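PDB 2PAG: SMI1/KNR4 family protein from Pseudomonas syringae pv. tomato, which is of unknown function but binds calcium and belongs to the SMI1/KNR4 (SUKH) family. Local coordinates for residues I36-V41 / E86-C91; L46-D51 / S123-A128. One frame throughout, in Å; residues are numbered along the deposited sequence.

Contacts 1 and 2 both start from helix 40-49 and its approach. Contact 1 sets the loop before that helix against strand 88-93 at the edge of the antiparallel sheet. Contact 2 sets the other end of the same helix against helix 124-132. Contact 1 is the more buried; its side-chain contacts are all apolar and are carried by one isoleucine. Contact 2 is partly buried. It sets a threonine hydroxyl at the edge of one tryptophan and valine methyls obliquely against the same ring end. The two contacts touch: Ile90 packs on Val124, and Val41 on Trp125. Loop, helices and sheet edge thus form one continuous packed region.

Contact 1: residues I36-V41 / E86-C91; sequences INIPFV and ELIPIC
The loop leading into helix 40-49 passes the start of strand 88-93, with Ile36 CA 8.5 Å from Glu86 CA and Ile38 CA 7.8 Å from Ile88 CA. The Ile88 side chain spans this gap and meets both side chains and backbone of the loop. Its CG1 is anti to the carbonyl carbon (chi1 -56°) and the chain then runs extended, which sends the CD1 methyl into the loop. Ile88 CD1 meets Ile36 CG1 at 3.7 Å. The CG2 branch of Ile36 is also close, at 4.0 Å from Ile88 CD1, so both branches of Ile36 border the same methyl. The two isoleucine side chains lie side by side and run antiparallel. The backbone oxygen Asn37 O is 3.9 Å from Ile88 CD1. Pro39 adds its ring, with CD 4.0 Å from Ile88 CD1. Ile38 is a looser neighbour of that methyl.

Pro39 is also the N-cap residue of helix 40-49, so the packing reaches the point where the helix begins. Ile38 N is hydrogen-bonded to Glu31 OE2, which ties the loop back to helix 24-34, while Ile88 pairs with Val100 through the backbone and packs on Leu71 and Phe42. The calcium ligands Glu101 and Asp103 lie about 7 Å from Pro39, side chain to side chain. The contact packs the N-cap loop of helix 40-49 on an outermost strand of the four-stranded antiparallel sheet of this SMI1/KNR4 (SUKH) family domain, near its calcium site.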
loop_
_atom_site.group_PDB
_atom_site.type_symbol
_atom_site.label_atom_id
_atom_site.label_comp_id
_atom_site.label_asym_id
_atom_site.label_seq_id
_atom_site.Cartn_x
_atom_site.Cartn_y
_atom_site.Cartn_z
ATOM N N ILE A 36 7.938 -1.507 -13.039
ATOM C CA ILE A 36 8.453 -0.625 -12.009
ATOM C C ILE A 36 9.131 -1.479 -10.950
ATOM O O ILE A 36 8.939 -2.694 -10.893
ATOM C CB ILE A 36 7.308 0.176 -11.350
ATOM C CG1 ILE A 36 7.879 1.305 -10.487
ATOM C CG2 ILE A 36 6.457 -0.754 -10.495
ATOM C CD1 ILE A 36 8.607 2.372 -11.272
ATOM N N ASN A 37 9.943 -0.841 -10.121
ATOM C CA ASN A 37 10.620 -1.548 -9.051
ATOM C C ASN A 37 9.942 -1.068 -7.777
ATOM O O ASN A 37 9.894 0.133 -7.518
ATOM C CB ASN A 37 12.106 -1.184 -9.038
ATOM C CG ASN A 37 12.921 -2.086 -8.134
ATOM O OD1 ASN A 37 12.786 -2.050 -6.911
ATOM N ND2 ASN A 37 13.771 -2.909 -8.736
ATOM N N ILE A 38 9.385 -1.993 -7.000
ATOM C CA ILE A 38 8.730 -1.616 -5.748
ATOM C C ILE A 38 9.818 -1.402 -4.700
ATOM O O ILE A 38 10.656 -2.277 -4.490
ATOM C CB ILE A 38 7.765 -2.719 -5.258
ATOM C CG1 ILE A 38 6.655 -2.932 -6.289
ATOM C CG2 ILE A 38 7.171 -2.330 -3.903
ATOM C CD1 ILE A 38 5.776 -4.125 -6.008
ATOM N N PRO A 39 9.829 -0.228 -4.040
ATOM C CA PRO A 39 10.840 0.068 -3.016
ATOM C C PRO A 39 10.909 -1.068 -1.995
ATOM O O PRO A 39 9.882 -1.656 -1.659
ATOM C CB PRO A 39 10.333 1.377 -2.408
ATOM C CG PRO A 39 9.664 2.043 -3.565
ATOM C CD PRO A 39 8.884 0.893 -4.179
ATOM N N PHE A 40 12.113 -1.366 -1.506
ATOM C CA PHE A 40 12.313 -2.451 -0.546
ATOM C C PHE A 40 11.374 -2.470 0.652
ATOM O O PHE A 40 10.731 -3.483 0.907
ATOM C CB PHE A 40 13.754 -2.477 -0.007
ATOM C CG PHE A 40 14.009 -3.619 0.957
ATOM C CD1 PHE A 40 14.408 -4.868 0.489
ATOM C CD2 PHE A 40 13.742 -3.475 2.317
ATOM C CE1 PHE A 40 14.529 -5.954 1.355
ATOM C CE2 PHE A 40 13.858 -4.559 3.193
ATOM C CZ PHE A 40 14.251 -5.801 2.708
ATOM N N VAL A 41 11.302 -1.374 1.406
ATOM C CA VAL A 41 10.440 -1.364 2.583
ATOM C C VAL A 41 8.973 -1.552 2.216
ATOM O O VAL A 41 8.239 -2.221 2.932
ATOM C CB VAL A 41 10.644 -0.090 3.431
ATOM C CG1 VAL A 41 9.733 -0.113 4.645
ATOM C CG2 VAL A 41 12.091 -0.018 3.903
ATOM N N GLU A 86 5.935 8.026 -11.335
ATOM C CA GLU A 86 7.064 7.657 -10.487
ATOM C C GLU A 86 6.663 7.295 -9.054
ATOM O O GLU A 86 7.468 6.749 -8.296
ATOM C CB GLU A 86 8.071 8.809 -10.455
ATOM C CG GLU A 86 7.515 10.083 -9.845
ATOM C CD GLU A 86 8.401 11.287 -10.086
ATOM O OE1 GLU A 86 9.607 11.217 -9.762
ATOM O OE2 GLU A 86 7.887 12.307 -10.596
ATOM N N LEU A 87 5.424 7.604 -8.689
ATOM C CA LEU A 87 4.909 7.317 -7.350
ATOM C C LEU A 87 3.995 6.100 -7.399
ATOM O O LEU A 87 3.110 6.016 -8.255
ATOM C CB LEU A 87 4.119 8.521 -6.821
ATOM C CG LEU A 87 4.854 9.860 -6.714
ATOM C CD1 LEU A 87 3.923 10.903 -6.083
ATOM C CD2 LEU A 87 6.121 9.685 -5.872
ATOM N N ILE A 88 4.204 5.159 -6.478
ATOM C CA ILE A 88 3.376 3.955 -6.424
ATOM C C ILE A 88 2.406 4.039 -5.253
ATOM O O ILE A 88 2.822 4.110 -4.096
ATOM C CB ILE A 88 4.220 2.681 -6.234
ATOM C CG1 ILE A 88 5.269 2.570 -7.338
ATOM C CG2 ILE A 88 3.308 1.455 -6.249
ATOM C CD1 ILE A 88 6.266 1.445 -7.113
ATOM N N PRO A 89 1.097 4.012 -5.532
ATOM C CA PRO A 89 0.127 4.092 -4.435
ATOM C C PRO A 89 0.243 2.972 -3.418
ATOM O O PRO A 89 0.467 1.818 -3.775
ATOM C CB PRO A 89 -1.218 4.042 -5.154
ATOM C CG PRO A 89 -0.915 4.671 -6.469
ATOM C CD PRO A 89 0.418 4.071 -6.839
ATOM N N ILE A 90 0.109 3.321 -2.142
ATOM C CA ILE A 90 0.121 2.313 -1.099
ATOM C C ILE A 90 -1.289 2.272 -0.514
ATOM O O ILE A 90 -1.717 1.253 0.013
ATOM C CB ILE A 90 1.179 2.600 0.016
ATOM C CG1 ILE A 90 1.059 1.527 1.101
ATOM C CG2 ILE A 90 0.976 3.995 0.637
ATOM C CD1 ILE A 90 2.179 1.548 2.129
ATOM N N CYS A 91 -2.030 3.372 -0.626
ATOM C CA CYS A 91 -3.385 3.358 -0.094
ATOM C C CYS A 91 -4.274 4.474 -0.608
ATOM O O CYS A 91 -3.937 5.649 -0.514
ATOM C CB CYS A 91 -3.349 3.403 1.436
ATOM S SG CYS A 91 -4.967 3.216 2.230
#

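Contact 2: residues L46-D51 / S123-A128; sequences LLTVSD and SVWHWA
Trp125 meets Thr48 and Val49 with the six-membered end of its indole. Thr48 OG1 lies at the ring edge, in its plane, 3.3 Å from Trp125 CH2. The neighbouring edge atom, Trp125 CZ2, is 3.5 Å from Thr48 OG1. Val49 approaches obliquely. Val49 CG2 is 3.8 Å from Trp125 CH2. Val49 CG1 is a little farther, at 4.1 Å from Trp125 CH2. The hydroxyl oxygen of Thr48 thus takes the edge, and the Val49 methyls meet the same end of the ring obliquely.

Thr48 and Val49 both direct their CB toward helix 124-132. Trp125 leaves its own helix at a slant, and the long indole closes the distance. Trp125 CG is anti to its carbonyl carbon (chi1 -71°), which carries the indole out toward Thr48 and Val49.

The second shell fixes both polar groups. Thr48 OG1 is hydrogen-bonded to Glu44 O, one turn earlier, and more weakly to Phe45 O. Trp125 NE1 is hydrogen-bonded to Glu44 OE1. Glu44 thus serves both partners, and its bond to NE1 limits rotation of the indole. Ile5 of helix 2-11 touches Thr48, Val49 and Trp125, adding a third helix to the group.

Each segment also has its own polar fastening. Ser50 OG donates to a lone pair of Leu46 O, in the carbonyl plane, at 2.7 Å. Ser123 is the N-cap of helix 124-132. Ser123 OG takes a weak bond from Trp125 N and is 2.7 Å from His126 ND1 in a hydrogen bond at the imidazole edge. The whole is a helix-to-helix contact between 40-49 and 124-132, bridged by one tryptophan beside helix 2-11.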
loop_
_atom_site.group_PDB
_atom_site.type_symbol
_atom_site.label_atom_id
_atom_site.label_comp_id
_atom_site.label_asym_id
_atom_site.label_seq_id
_atom_site.Cartn_x
_atom_site.Cartn_y
_atom_site.Cartn_z
ATOM N N LEU A 46 4.234 -5.273 1.917
ATOM C CA LEU A 46 3.364 -6.176 1.175
ATOM C C LEU A 46 3.561 -7.646 1.561
ATOM O O LEU A 46 2.599 -8.415 1.635
ATOM C CB LEU A 46 3.594 -6.000 -0.324
ATOM C CG LEU A 46 3.185 -4.636 -0.889
ATOM C CD1 LEU A 46 3.596 -4.546 -2.348
ATOM C CD2 LEU A 46 1.677 -4.442 -0.743
ATOM N N LEU A 47 4.804 -8.033 1.825
ATOM C CA LEU A 47 5.104 -9.420 2.174
ATOM C C LEU A 47 4.796 -9.800 3.615
ATOM O O LEU A 47 4.774 -10.988 3.947
ATOM C CB LEU A 47 6.579 -9.718 1.885
ATOM C CG LEU A 47 7.007 -9.699 0.417
ATOM C CD1 LEU A 47 8.523 -9.598 0.312
ATOM C CD2 LEU A 47 6.492 -10.957 -0.279
ATOM N N THR A 48 4.542 -8.809 4.465
ATOM C CA THR A 48 4.290 -9.080 5.876
ATOM C C THR A 48 2.931 -8.702 6.453
ATOM O O THR A 48 2.477 -9.328 7.412
ATOM C CB THR A 48 5.358 -8.399 6.748
ATOM O OG1 THR A 48 5.274 -6.975 6.597
ATOM C CG2 THR A 48 6.727 -8.846 6.324
ATOM N N VAL A 49 2.278 -7.687 5.896
ATOM C CA VAL A 49 0.991 -7.269 6.444
ATOM C C VAL A 49 -0.132 -6.954 5.453
ATOM O O VAL A 49 -1.187 -6.478 5.865
ATOM C CB VAL A 49 1.170 -6.042 7.380
ATOM C CG1 VAL A 49 2.104 -6.397 8.526
ATOM C CG2 VAL A 49 1.732 -4.857 6.615
ATOM N N SER A 50 0.066 -7.233 4.162
ATOM C CA SER A 50 -0.983 -6.912 3.194
ATOM C C SER A 50 -2.217 -7.813 3.265
ATOM O O SER A 50 -3.144 -7.664 2.461
ATOM C CB SER A 50 -0.430 -6.855 1.755
ATOM O OG SER A 50 -0.014 -8.112 1.251
ATOM N N ASP A 51 -2.234 -8.742 4.220
ATOM C CA ASP A 51 -3.404 -9.603 4.399
ATOM C C ASP A 51 -4.216 -9.078 5.583
ATOM O O ASP A 51 -5.224 -9.668 5.981
ATOM C CB ASP A 51 -2.980 -11.056 4.649
ATOM C CG ASP A 51 -2.171 -11.224 5.922
ATOM O OD1 ASP A 51 -1.423 -10.294 6.283
ATOM O OD2 ASP A 51 -2.268 -12.303 6.557
ATOM N N SER A 123 8.775 6.538 6.032
ATOM C CA SER A 123 8.732 5.191 5.474
ATOM C C SER A 123 7.315 4.649 5.517
ATOM O O SER A 123 6.433 5.217 6.180
ATOM C CB SER A 123 9.633 4.244 6.272
ATOM O OG SER A 123 9.002 3.865 7.489
ATOM N N VAL A 124 7.105 3.540 4.812
ATOM C CA VAL A 124 5.801 2.899 4.783
ATOM C C VAL A 124 5.425 2.436 6.187
ATOM O O VAL A 124 4.245 2.374 6.536
ATOM C CB VAL A 124 5.806 1.693 3.823
ATOM C CG1 VAL A 124 4.600 0.821 4.071
ATOM C CG2 VAL A 124 5.830 2.185 2.382
ATOM N N TRP A 125 6.429 2.111 6.998
ATOM C CA TRP A 125 6.146 1.676 8.358
ATOM C C TRP A 125 5.710 2.856 9.237
ATOM O O TRP A 125 4.898 2.684 10.150
ATOM C CB TRP A 125 7.358 0.944 8.938
ATOM C CG TRP A 125 7.552 -0.406 8.287
ATOM C CD1 TRP A 125 8.655 -0.846 7.612
ATOM C CD2 TRP A 125 6.595 -1.476 8.230
ATOM N NE1 TRP A 125 8.446 -2.121 7.136
ATOM C CE2 TRP A 125 7.188 -2.531 7.501
ATOM C CE3 TRP A 125 5.296 -1.645 8.723
ATOM C CZ2 TRP A 125 6.524 -3.740 7.255
ATOM C CZ3 TRP A 125 4.633 -2.847 8.477
ATOM C CH2 TRP A 125 5.253 -3.878 7.749
ATOM N N HIS A 126 6.231 4.051 8.965
ATOM C CA HIS A 126 5.808 5.233 9.721
ATOM C C HIS A 126 4.350 5.482 9.366
ATOM O O HIS A 126 3.527 5.822 10.219
ATOM C CB HIS A 126 6.616 6.472 9.329
ATOM C CG HIS A 126 7.987 6.512 9.915
ATOM N ND1 HIS A 126 9.035 5.769 9.415
ATOM C CD2 HIS A 126 8.485 7.207 10.967
ATOM C CE1 HIS A 126 10.119 6.006 10.131
ATOM N NE2 HIS A 126 9.813 6.876 11.078
ATOM N N TRP A 127 4.038 5.318 8.086
ATOM C CA TRP A 127 2.677 5.509 7.613
ATOM C C TRP A 127 1.742 4.469 8.239
ATOM O O TRP A 127 0.633 4.794 8.658
ATOM C CB TRP A 127 2.628 5.386 6.090
ATOM C CG TRP A 127 1.245 5.527 5.546
ATOM C CD1 TRP A 127 0.571 6.691 5.298
ATOM C CD2 TRP A 127 0.321 4.465 5.283
ATOM N NE1 TRP A 127 -0.721 6.416 4.904
ATOM C CE2 TRP A 127 -0.898 5.057 4.885
ATOM C CE3 TRP A 127 0.403 3.067 5.350
ATOM C CZ2 TRP A 127 -2.027 4.298 4.556
ATOM C CZ3 TRP A 127 -0.718 2.315 5.025
ATOM C CH2 TRP A 127 -1.919 2.935 4.632
ATOM N N ALA A 128 2.192 3.219 8.300
ATOM C CA ALA A 128 1.373 2.157 8.869
ATOM C C ALA A 128 1.087 2.412 10.346
ATOM O O ALA A 128 -0.033 2.204 10.820
ATOM C CB ALA A 128 2.070 0.818 8.698
#